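Local structure of 28 kDa product (Pseudomonas syringae pv. phaseolicola, 1UKF) at residues A[53-56]-A[57-61]. The protein acts as a papain-like cysteine protease that cleaves itself and serves as a virulence factor when the bacterium infects plant cells. Sequence-based numbering, arbitrary orientation.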
# COMPACT_ATOMS: atom_id res chain seq x y z
N GLU A 53 -11.50 11.45 -1.03
CA GLU A 53 -11.42 12.25 -2.25
C GLU A 53 -10.41 11.64 -3.21
O GLU A 53 -10.65 11.56 -4.41
CB GLU A 53 -11.01 13.69 -1.92
CG GLU A 53 -12.01 14.47 -1.10
CD GLU A 53 -11.56 15.90 -0.88
OE1 GLU A 53 -11.32 16.61 -1.88
OE2 GLU A 53 -11.43 16.32 0.29
N ARG A 54 -9.26 11.21 -2.68
CA ARG A 54 -8.25 10.59 -3.52
C ARG A 54 -8.78 9.28 -4.07
O ARG A 54 -8.51 8.92 -5.22
CB ARG A 54 -6.96 10.34 -2.74
CG ARG A 54 -6.26 11.60 -2.26
CD ARG A 54 -4.88 11.27 -1.68
NE ARG A 54 -4.28 12.40 -0.98
CZ ARG A 54 -3.76 13.47 -1.58
NH1 ARG A 54 -3.75 13.57 -2.90
NH2 ARG A 54 -3.25 14.45 -0.84
N HIS A 55 -9.55 8.55 -3.26
CA HIS A 55 -10.08 7.29 -3.74
C HIS A 55 -11.06 7.53 -4.89
O HIS A 55 -11.23 6.68 -5.76
CB HIS A 55 -10.77 6.51 -2.62
CG HIS A 55 -10.86 5.05 -2.89
ND1 HIS A 55 -9.76 4.22 -2.88
CD2 HIS A 55 -11.91 4.28 -3.28
CE1 HIS A 55 -10.12 3.01 -3.25
NE2 HIS A 55 -11.42 3.01 -3.50
N GLN A 56 -11.72 8.69 -4.88
CA GLN A 56 -12.64 9.03 -5.95
C GLN A 56 -11.85 9.26 -7.23
O GLN A 56 -12.33 8.96 -8.33
CB GLN A 56 -13.46 10.27 -5.59
CG GLN A 56 -14.42 10.06 -4.43
CD GLN A 56 -15.51 11.10 -4.39
OE1 GLN A 56 -15.27 12.28 -4.63
NE2 GLN A 56 -16.73 10.68 -4.07
N VAL A 57 -10.64 9.80 -7.11
CA VAL A 57 -9.78 10.01 -8.27
C VAL A 57 -9.46 8.62 -8.83
O VAL A 57 -9.49 8.39 -10.04
CB VAL A 57 -8.47 10.74 -7.90
CG1 VAL A 57 -7.53 10.76 -9.09
CG2 VAL A 57 -8.78 12.16 -7.45
N TYR A 58 -9.15 7.68 -7.93
CA TYR A 58 -8.85 6.30 -8.32
C TYR A 58 -10.06 5.69 -9.04
O TYR A 58 -9.92 5.12 -10.12
CB TYR A 58 -8.52 5.47 -7.07
CG TYR A 58 -8.37 3.99 -7.33
CD1 TYR A 58 -7.17 3.46 -7.77
CD2 TYR A 58 -9.45 3.13 -7.14
CE1 TYR A 58 -7.03 2.09 -8.02
CE2 TYR A 58 -9.33 1.76 -7.39
CZ TYR A 58 -8.12 1.25 -7.83
OH TYR A 58 -8.00 -0.10 -8.08
N ASN A 59 -11.24 5.83 -8.44
CA ASN A 59 -12.47 5.28 -9.02
C ASN A 59 -12.80 5.91 -10.37
O ASN A 59 -13.23 5.20 -11.29
CB ASN A 59 -13.67 5.48 -8.09
CG ASN A 59 -13.63 4.58 -6.88
OD1 ASN A 59 -13.03 3.51 -6.91
ND2 ASN A 59 -14.30 5.00 -5.81
N ASP A 60 -12.62 7.22 -10.48
CA ASP A 60 -12.90 7.91 -11.74
C ASP A 60 -12.00 7.36 -12.84
O ASP A 60 -12.46 7.10 -13.95
CB ASP A 60 -12.64 9.42 -11.60
CG ASP A 60 -13.66 10.11 -10.72
OD1 ASP A 60 -14.69 9.49 -10.38
OD2 ASP A 60 -13.44 11.29 -10.38
N ALA A 61 -10.72 7.19 -12.53
CA ALA A 61 -9.77 6.67 -13.50
C ALA A 61 -10.08 5.21 -13.85
O ALA A 61 -9.94 4.80 -15.01
CB ALA A 61 -8.35 6.79 -12.98
O HOH W 1 -13.00 1.39 -5.16
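His55 sets one face of its imidazole over CD2 of Tyr58, with CE1 3.9 Å from that carbon. The pair illustrates how i to i+3 and i to i+4 neighbours on an α-helix, here within helix 46-67 of a papain-like fold, combine into one side-chain cluster. His55 turns CG anti to the backbone N (chi1 -158°) and Tyr58 does likewise, which sends the two rings out side by side in the same direction. Their planes are only 27° apart, but the rings are displaced so that little of one lies above the other.

One turn on from His55, Asn59 presents its carboxamide almost perpendicular to the imidazole, ND2 lying 3.6 Å from CD2. A water bridges the two groups: it donates a hydrogen bond to Asn59 OD1 at 2.7 Å and also bonds His55 NE2 at 2.8 Å. At the far side of the ring, ND1 is hydrogen-bonded to the backbone N of Gly20, giving each ring nitrogen a partner, which should restrict rotation of the imidazole. The side chain of His55 is about 5 Å from that of the active-site Cys18 and also touches Ile17 and Ala19; Arg54, meanwhile, forms a salt bridge with Glu24 of helix 18-27.

The same residues also take part in the regular i to i+4 backbone bonding of the helix: Asn59 N donates to His55 O at 2.8 Å, with an N-H...O angle of 162°.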